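Local atomic coordinates of tRNA (uracil(54)-C(5))-methyltransferase (Pyrococcus abyssi, PDB entry 2JJQ), a protein that transfers a methyl group from S-adenosyl-L-methionine to C5 of uridine 54 in tRNA, forming 5-methyluridine. Residues Arg110-Glu115 and Asp404-Leu409; Val116-Ser121 and Pro416-Val421. All coordinates share one frame; numbering follows the deposited sequence.

Contact 1: Arg110-Glu115 and Asp404-Leu409; sequences RILGFE and DEIVAL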
ATOM      1  N   ARG A 110      13.530   9.869 -15.297  1.00 16.41           N
ATOM      2  CA  ARG A 110      12.680  10.218 -16.482  1.00 17.23           C
ATOM      3  C   ARG A 110      11.540  11.177 -16.160  1.00 16.40           C
ATOM      4  O   ARG A 110      11.307  12.173 -16.873  1.00 17.92           O
ATOM      5  CB  ARG A 110      11.997   8.957 -17.090  1.00 19.11           C
ATOM      6  CG  ARG A 110      12.947   7.844 -17.613  1.00 23.73           C
ATOM      7  CD  ARG A 110      12.315   6.888 -18.638  1.00 28.58           C
ATOM      8  NE  ARG A 110      11.444   5.864 -18.060  1.00 32.57           N
ATOM      9  CZ  ARG A 110      11.864   4.661 -17.670  1.00 35.27           C
ATOM     10  NH1 ARG A 110      13.163   4.357 -17.771  1.00 33.69           N
ATOM     11  NH2 ARG A 110      10.990   3.748 -17.192  1.00 35.59           N
ATOM     12  N   ILE A 111      10.810  10.885 -15.080  1.00 14.40           N
ATOM     13  CA  ILE A 111       9.653  11.680 -14.688  1.00 14.96           C
ATOM     14  C   ILE A 111       9.995  13.036 -14.053  1.00 15.37           C
ATOM     15  O   ILE A 111       9.391  14.057 -14.385  1.00 14.65           O
ATOM     16  CB  ILE A 111       8.755  10.828 -13.743  1.00 15.63           C
ATOM     17  CG1 ILE A 111       8.157   9.642 -14.539  1.00 15.64           C
ATOM     18  CG2 ILE A 111       7.675  11.720 -13.017  1.00 17.48           C
ATOM     19  CD1 ILE A 111       7.497   8.532 -13.621  1.00 19.83           C
ATOM     20  N   LEU A 112      10.949  13.030 -13.132  1.00 13.52           N
ATOM     21  CA  LEU A 112      11.280  14.213 -12.352  1.00 15.29           C
ATOM     22  C   LEU A 112      12.387  15.067 -12.992  1.00 15.55           C
ATOM     23  O   LEU A 112      12.522  16.217 -12.637  1.00 15.50           O
ATOM     24  CB  LEU A 112      11.843  13.768 -11.032  1.00 15.95           C
ATOM     25  CG  LEU A 112      10.905  13.577  -9.826  1.00 21.10           C
ATOM     26  CD1 LEU A 112       9.466  13.690 -10.131  1.00 22.65           C
ATOM     27  CD2 LEU A 112      11.273  12.364  -8.981  1.00 18.75           C
ATOM     28  N   GLY A 113      13.248  14.454 -13.802  1.00 15.44           N
ATOM     29  CA  GLY A 113      14.309  15.240 -14.486  1.00 14.26           C
ATOM     30  C   GLY A 113      15.695  15.142 -13.901  1.00 14.94           C
ATOM     31  O   GLY A 113      16.635  15.762 -14.413  1.00 13.79           O
ATOM     32  N   PHE A 114      15.873  14.346 -12.849  1.00 15.45           N
ATOM     33  CA  PHE A 114      17.204  14.269 -12.178  1.00 16.04           C
ATOM     34  C   PHE A 114      17.279  13.014 -11.343  1.00 17.21           C
ATOM     35  O   PHE A 114      16.245  12.410 -11.062  1.00 17.48           O
ATOM     36  CB  PHE A 114      17.443  15.484 -11.301  1.00 16.43           C
ATOM     37  CG  PHE A 114      16.360  15.732 -10.321  1.00 19.14           C
ATOM     38  CD1 PHE A 114      15.298  16.558 -10.632  1.00 17.45           C
ATOM     39  CD2 PHE A 114      16.410  15.159  -9.061  1.00 21.55           C
ATOM     40  CE1 PHE A 114      14.288  16.779  -9.728  1.00 19.17           C
ATOM     41  CE2 PHE A 114      15.372  15.398  -8.139  1.00 22.64           C
ATOM     42  CZ  PHE A 114      14.336  16.208  -8.482  1.00 18.46           C
ATOM     43  N   GLU A 115      18.487  12.622 -10.978  1.00 17.16           N
ATOM     44  CA  GLU A 115      18.735  11.406 -10.204  1.00 18.71           C
ATOM     45  C   GLU A 115      18.093  11.499  -8.795  1.00 16.62           C
ATOM     46  O   GLU A 115      18.297  12.487  -8.048  1.00 17.41           O
ATOM     47  CB  GLU A 115      20.247  11.230 -10.067  1.00 20.29           C
ATOM     48  CG  GLU A 115      20.684   9.832  -9.691  1.00 29.13           C
ATOM     49  CD  GLU A 115      20.622   8.891 -10.886  1.00 37.16           C
ATOM     50  OE1 GLU A 115      21.200   9.250 -11.949  1.00 41.14           O
ATOM     51  OE2 GLU A 115      20.001   7.795 -10.765  1.00 40.88           O
ATOM     52  N   ASP A 404      14.358  20.898  -2.196  1.00 18.98           N
ATOM     53  CA  ASP A 404      15.568  21.077  -1.436  1.00 20.49           C
ATOM     54  C   ASP A 404      16.273  19.720  -1.278  1.00 19.57           C
ATOM     55  O   ASP A 404      17.491  19.599  -1.485  1.00 19.79           O
ATOM     56  CB  ASP A 404      15.199  21.659  -0.067  1.00 20.43           C
ATOM     57  CG  ASP A 404      16.381  21.755   0.862  1.00 25.47           C
ATOM     58  OD1 ASP A 404      17.479  22.014   0.330  1.00 32.48           O
ATOM     59  OD2 ASP A 404      16.214  21.636   2.112  1.00 28.52           O
ATOM     60  N   GLU A 405      15.489  18.696  -0.943  1.00 18.05           N
ATOM     61  CA  GLU A 405      16.007  17.319  -0.792  1.00 17.96           C
ATOM     62  C   GLU A 405      14.907  16.394  -1.274  1.00 16.71           C
ATOM     63  O   GLU A 405      13.753  16.723  -1.178  1.00 14.67           O
ATOM     64  CB  GLU A 405      16.239  16.952   0.655  1.00 19.07           C
ATOM     65  CG  GLU A 405      17.579  17.215   1.210  1.00 27.13           C
ATOM     66  CD  GLU A 405      17.654  16.777   2.651  1.00 31.75           C
ATOM     67  OE1 GLU A 405      17.834  15.563   2.920  1.00 35.03           O
ATOM     68  OE2 GLU A 405      17.494  17.660   3.515  1.00 36.32           O
ATOM     69  N   ILE A 406      15.285  15.235  -1.791  1.00 15.39           N
ATOM     70  CA  ILE A 406      14.280  14.242  -2.220  1.00 15.70           C
ATOM     71  C   ILE A 406      14.891  12.853  -2.228  1.00 15.91           C
ATOM     72  O   ILE A 406      16.071  12.667  -2.634  1.00 15.53           O
ATOM     73  CB  ILE A 406      13.703  14.590  -3.629  1.00 15.29           C
ATOM     74  CG1 ILE A 406      12.548  13.670  -4.010  1.00 17.97           C
ATOM     75  CG2 ILE A 406      14.777  14.490  -4.699  1.00 18.81           C
ATOM     76  CD1 ILE A 406      11.780  14.232  -5.246  1.00 19.21           C
ATOM     77  N   VAL A 407      14.111  11.868  -1.780  1.00 16.55           N
ATOM     78  CA  VAL A 407      14.531  10.483  -1.825  1.00 17.21           C
ATOM     79  C   VAL A 407      13.280   9.666  -2.110  1.00 16.07           C
ATOM     80  O   VAL A 407      12.194  10.109  -1.814  1.00 16.14           O
ATOM     81  CB  VAL A 407      15.109  10.072  -0.460  1.00 17.77           C
ATOM     82  CG1 VAL A 407      15.899   8.822  -0.592  1.00 22.69           C
ATOM     83  CG2 VAL A 407      16.029  11.154   0.011  1.00 22.54           C
ATOM     84  N   ALA A 408      13.440   8.505  -2.737  1.00 14.44           N
ATOM     85  CA  ALA A 408      12.356   7.552  -2.945  1.00 14.38           C
ATOM     86  C   ALA A 408      12.618   6.370  -2.044  1.00 14.48           C
ATOM     87  O   ALA A 408      13.773   6.008  -1.804  1.00 16.32           O
ATOM     88  CB  ALA A 408      12.329   7.042  -4.390  1.00 14.07           C
ATOM     89  N   LEU A 409      11.561   5.812  -1.502  1.00 14.10           N
ATOM     90  CA  LEU A 409      11.692   4.614  -0.624  1.00 13.49           C
ATOM     91  C   LEU A 409      10.937   3.524  -1.355  1.00 13.99           C
ATOM     92  O   LEU A 409       9.816   3.756  -1.847  1.00 15.93           O
ATOM     93  CB  LEU A 409      11.105   4.830   0.760  1.00 14.44           C
ATOM     94  CG  LEU A 409      11.922   5.817   1.596  1.00 16.25           C
ATOM     95  CD1 LEU A 409      11.348   7.158   1.238  1.00 21.38           C
ATOM     96  CD2 LEU A 409      11.680   5.521   3.086  1.00 23.19           C
TER
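Leu112 and Phe114 both come up against Ile406, joining the C-terminal end of helix 97-112 to strand 403-409 in the class I methyltransferase sheet. The contact is entirely apolar: two side-chain pairs fall within 4.5 Å, no hydrogen bond crosses, and the two segments together bury 107 Å².

Ile406 divides its two branches between the partners. Its CG1 lies anti to the backbone N (chi1 -173°), which carries Ile406 CD1 to 4.2 Å from Leu112 CD2 and leaves CG2 to face Phe114. The Leu112 contact is the looser of the two, and chi2 of that side chain is close to eclipsed (8°), so its methyl positions may be less certain. Phe392 of helix 389-398 touches both Leu112 and Ile406, making a third member of this apolar group near the surface.

The backbone explains how two residues so close in sequence can reach one isoleucine. Gly113 is the first residue to leave helical geometry, with a positive phi of 102°, and the chain then runs extended through Phe114 toward strand 117-119. Polar contacts lie outside the pair: Arg110 forms a salt bridge with Asp30, while Asp404 and Glu405 form a classic beta bulge in strand 403-409, both opposite Lys423 of the antiparallel neighbour 419-424.

The phenyl ring presents its rim and not a face to the isoleucine. The methyl Ile406 CG2 lies in the ring plane, 3.6 Å from Phe114 CE2, and is also 4.2 Å from Phe114 CZ.

Contact 2: Val116-Ser121 and Pro416-Val421; sequences VEVVPS and PHVELV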
ATOM      1  N   VAL A 116      17.373  10.446  -8.440  1.00 15.91           N
ATOM      2  CA  VAL A 116      16.773  10.299  -7.107  1.00 15.76           C
ATOM      3  C   VAL A 116      17.220   8.972  -6.504  1.00 15.25           C
ATOM      4  O   VAL A 116      17.159   7.951  -7.152  1.00 14.91           O
ATOM      5  CB  VAL A 116      15.240  10.377  -7.196  1.00 14.64           C
ATOM      6  CG1 VAL A 116      14.668  10.158  -5.787  1.00 16.66           C
ATOM      7  CG2 VAL A 116      14.827  11.795  -7.772  1.00 15.46           C
ATOM      8  N   GLU A 117      17.762   9.006  -5.293  1.00 15.20           N
ATOM      9  CA  GLU A 117      18.157   7.773  -4.631  1.00 15.72           C
ATOM     10  C   GLU A 117      16.892   6.964  -4.312  1.00 15.17           C
ATOM     11  O   GLU A 117      15.828   7.535  -3.946  1.00 15.88           O
ATOM     12  CB  GLU A 117      18.931   8.088  -3.349  1.00 16.83           C
ATOM     13  CG  GLU A 117      19.133   6.872  -2.435  1.00 21.22           C
ATOM     14  CD  GLU A 117      19.723   7.228  -1.056  1.00 31.51           C
ATOM     15  OE1 GLU A 117      19.944   8.431  -0.755  1.00 31.93           O
ATOM     16  OE2 GLU A 117      19.970   6.268  -0.262  1.00 36.07           O
ATOM     17  N   VAL A 118      16.976   5.649  -4.455  1.00 14.71           N
ATOM     18  CA  VAL A 118      15.889   4.741  -4.067  1.00 14.41           C
ATOM     19  C   VAL A 118      16.352   3.845  -2.898  1.00 15.72           C
ATOM     20  O   VAL A 118      17.266   2.996  -3.067  1.00 15.94           O
ATOM     21  CB  VAL A 118      15.394   3.870  -5.238  1.00 16.91           C
ATOM     22  CG1 VAL A 118      14.192   3.037  -4.791  1.00 17.81           C
ATOM     23  CG2 VAL A 118      14.965   4.747  -6.444  1.00 15.77           C
ATOM     24  N   VAL A 119      15.731   4.003  -1.743  1.00 13.77           N
ATOM     25  CA  VAL A 119      16.123   3.194  -0.572  1.00 14.83           C
ATOM     26  C   VAL A 119      15.468   1.823  -0.644  1.00 14.00           C
ATOM     27  O   VAL A 119      14.232   1.754  -0.776  1.00 13.76           O
ATOM     28  CB  VAL A 119      15.701   3.919   0.730  1.00 13.91           C
ATOM     29  CG1 VAL A 119      16.065   3.117   2.016  1.00 14.35           C
ATOM     30  CG2 VAL A 119      16.244   5.371   0.729  1.00 14.85           C
ATOM     31  N   PRO A 120      16.283   0.747  -0.593  1.00 13.68           N
ATOM     32  CA  PRO A 120      15.762  -0.628  -0.654  1.00 13.96           C
ATOM     33  C   PRO A 120      14.881  -0.907   0.522  1.00 12.82           C
ATOM     34  O   PRO A 120      15.088  -0.352   1.620  1.00 12.64           O
ATOM     35  CB  PRO A 120      17.035  -1.521  -0.581  1.00 14.99           C
ATOM     36  CG  PRO A 120      18.201  -0.608  -0.804  1.00 16.71           C
ATOM     37  CD  PRO A 120      17.747   0.773  -0.390  1.00 13.86           C
ATOM     38  N   SER A 121      13.827  -1.690   0.291  1.00 12.77           N
ATOM     39  CA  SER A 121      13.059  -2.237   1.409  1.00 13.25           C
ATOM     40  C   SER A 121      13.982  -3.158   2.255  1.00 13.30           C
ATOM     41  O   SER A 121      14.786  -3.930   1.667  1.00 14.31           O
ATOM     42  CB  SER A 121      11.853  -2.992   0.885  1.00 13.31           C
ATOM     43  OG  SER A 121      11.090  -3.485   1.978  1.00 13.86           O
ATOM     44  N   PRO A 416       5.993  -1.870  -9.880  1.00 15.91           N
ATOM     45  CA  PRO A 416       6.678  -0.690 -10.408  1.00 17.00           C
ATOM     46  C   PRO A 416       6.590   0.573  -9.541  1.00 17.64           C
ATOM     47  O   PRO A 416       7.135   1.606  -9.911  1.00 18.38           O
ATOM     48  CB  PRO A 416       5.972  -0.428 -11.756  1.00 15.69           C
ATOM     49  CG  PRO A 416       4.935  -1.444 -11.902  1.00 18.49           C
ATOM     50  CD  PRO A 416       4.757  -2.193 -10.615  1.00 16.19           C
ATOM     51  N   HIS A 417       5.909   0.488  -8.395  1.00 17.82           N
ATOM     52  CA  HIS A 417       5.582   1.677  -7.625  1.00 19.56           C
ATOM     53  C   HIS A 417       6.648   2.051  -6.632  1.00 20.08           C
ATOM     54  O   HIS A 417       7.362   1.199  -6.090  1.00 19.85           O
ATOM     55  CB  HIS A 417       4.267   1.468  -6.872  1.00 18.68           C
ATOM     56  CG  HIS A 417       3.160   0.991  -7.746  1.00 22.35           C
ATOM     57  ND1 HIS A 417       2.770   1.669  -8.878  1.00 24.59           N
ATOM     58  CD2 HIS A 417       2.400  -0.126  -7.693  1.00 22.29           C
ATOM     59  CE1 HIS A 417       1.787   1.010  -9.462  1.00 25.93           C
ATOM     60  NE2 HIS A 417       1.533  -0.072  -8.754  1.00 28.54           N
ATOM     61  N   VAL A 418       6.759   3.345  -6.383  1.00 20.26           N
ATOM     62  CA  VAL A 418       7.719   3.793  -5.396  1.00 21.17           C
ATOM     63  C   VAL A 418       7.066   4.904  -4.558  1.00 20.63           C
ATOM     64  O   VAL A 418       6.076   5.494  -5.028  1.00 21.58           O
ATOM     65  CB  VAL A 418       9.003   4.261  -6.115  1.00 23.05           C
ATOM     66  CG1 VAL A 418       8.901   5.762  -6.429  1.00 24.16           C
ATOM     67  CG2 VAL A 418      10.194   3.972  -5.272  1.00 24.34           C
ATOM     68  N   GLU A 419       7.577   5.151  -3.352  1.00 19.52           N
ATOM     69  CA  GLU A 419       7.138   6.244  -2.481  1.00 19.67           C
ATOM     70  C   GLU A 419       8.169   7.371  -2.423  1.00 19.43           C
ATOM     71  O   GLU A 419       9.262   7.183  -1.915  1.00 22.63           O
ATOM     72  CB  GLU A 419       6.933   5.737  -1.072  1.00 21.14           C
ATOM     73  CG  GLU A 419       6.395   6.788  -0.118  1.00 25.79           C
ATOM     74  CD  GLU A 419       4.877   6.803  -0.076  1.00 34.25           C
ATOM     75  OE1 GLU A 419       4.261   6.365  -1.067  1.00 38.95           O
ATOM     76  OE2 GLU A 419       4.311   7.189   0.974  1.00 36.33           O
ATOM     77  N   LEU A 420       7.823   8.563  -2.856  1.00 16.73           N
ATOM     78  CA  LEU A 420       8.814   9.656  -2.858  1.00 17.02           C
ATOM     79  C   LEU A 420       8.595  10.464  -1.594  1.00 15.84           C
ATOM     80  O   LEU A 420       7.453  10.581  -1.121  1.00 15.40           O
ATOM     81  CB  LEU A 420       8.523  10.595  -4.013  1.00 18.01           C
ATOM     82  CG  LEU A 420       8.954  10.226  -5.394  1.00 22.42           C
ATOM     83  CD1 LEU A 420       8.214  11.281  -6.287  1.00 23.29           C
ATOM     84  CD2 LEU A 420      10.470  10.466  -5.415  1.00 23.84           C
ATOM     85  N   VAL A 421       9.662  11.091  -1.077  1.00 13.97           N
ATOM     86  CA  VAL A 421       9.509  11.991   0.067  1.00 13.13           C
ATOM     87  C   VAL A 421      10.359  13.183  -0.332  1.00 13.57           C
ATOM     88  O   VAL A 421      11.588  13.060  -0.498  1.00 14.39           O
ATOM     89  CB  VAL A 421      10.011  11.373   1.421  1.00 13.69           C
ATOM     90  CG1 VAL A 421       9.797  12.358   2.567  1.00 12.26           C
ATOM     91  CG2 VAL A 421       9.338  10.011   1.712  1.00 14.51           C
TER
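Val116 meets Leu420 and Val118 meets Val418, two methyl-to-methyl contacts that pass over strand 403-409, which lies between these segments in the sheet. The geometry fits second-neighbour packing: the closest CA atoms, those of Val118 and Val418, are 8.3 Å apart, and no hydrogen bond crosses.

Leu420 can be traced outward. Its CB and CG form a stem that stays beyond 4.5 Å of segment 116-121. At CG the branches part: CD1 continues the extended chain (chi2 169°), while Leu420 CD2 turns off toward the first segment and stops 4.2 Å from Val116 CG1. On the way Leu420 CD2 lies above the intervening strand, 4.0 Å from Ile406 CD1 and 4.0 Å from Ala408 CB. The short side chain of Ala408 thus sits beneath the bridge between the two strands that flank 403-409.

In the second pair, Val418 CG2 is 4.1 Å from Val118 CG1. Val418 has a chi1 of 91°, about 30° beyond the staggered position near +60°, and its CG2 also packs against Leu409 O.

Glu419, the predicted proton acceptor, follows Val418 and touches Cys387, the predicted nucleophile. Val118 touches Arg105 of helix 97-112, and Pro120 touches Tyr97 and Leu101 of the same helix, whereas Val119, Glu419 and Val421 contact helix 275-288; strand 403-409 pairs with both 117-119 and 419-424.

From the N terminus, helix 97-112 leads through the turn at Gly113 straight into strand 117-119, supplying the first halves of both contacts. Nearly 300 residues later, strand 403-409 closes the long loop of contact 1, and segment 416-421 then closes that of contact 2. The segments alternate along the chain, so the two loops cross and neither nests in the other. Strand 403-409 links them: Val119 N lies 2.8 Å from Ala408 O, and Leu409 N lies 2.7 Å from Glu419 O, both probable hydrogen bonds. Together they tie helix 97-112 and edge strand 117-119 to the C-terminal strands 403-409 and 419-424 of the same sheet.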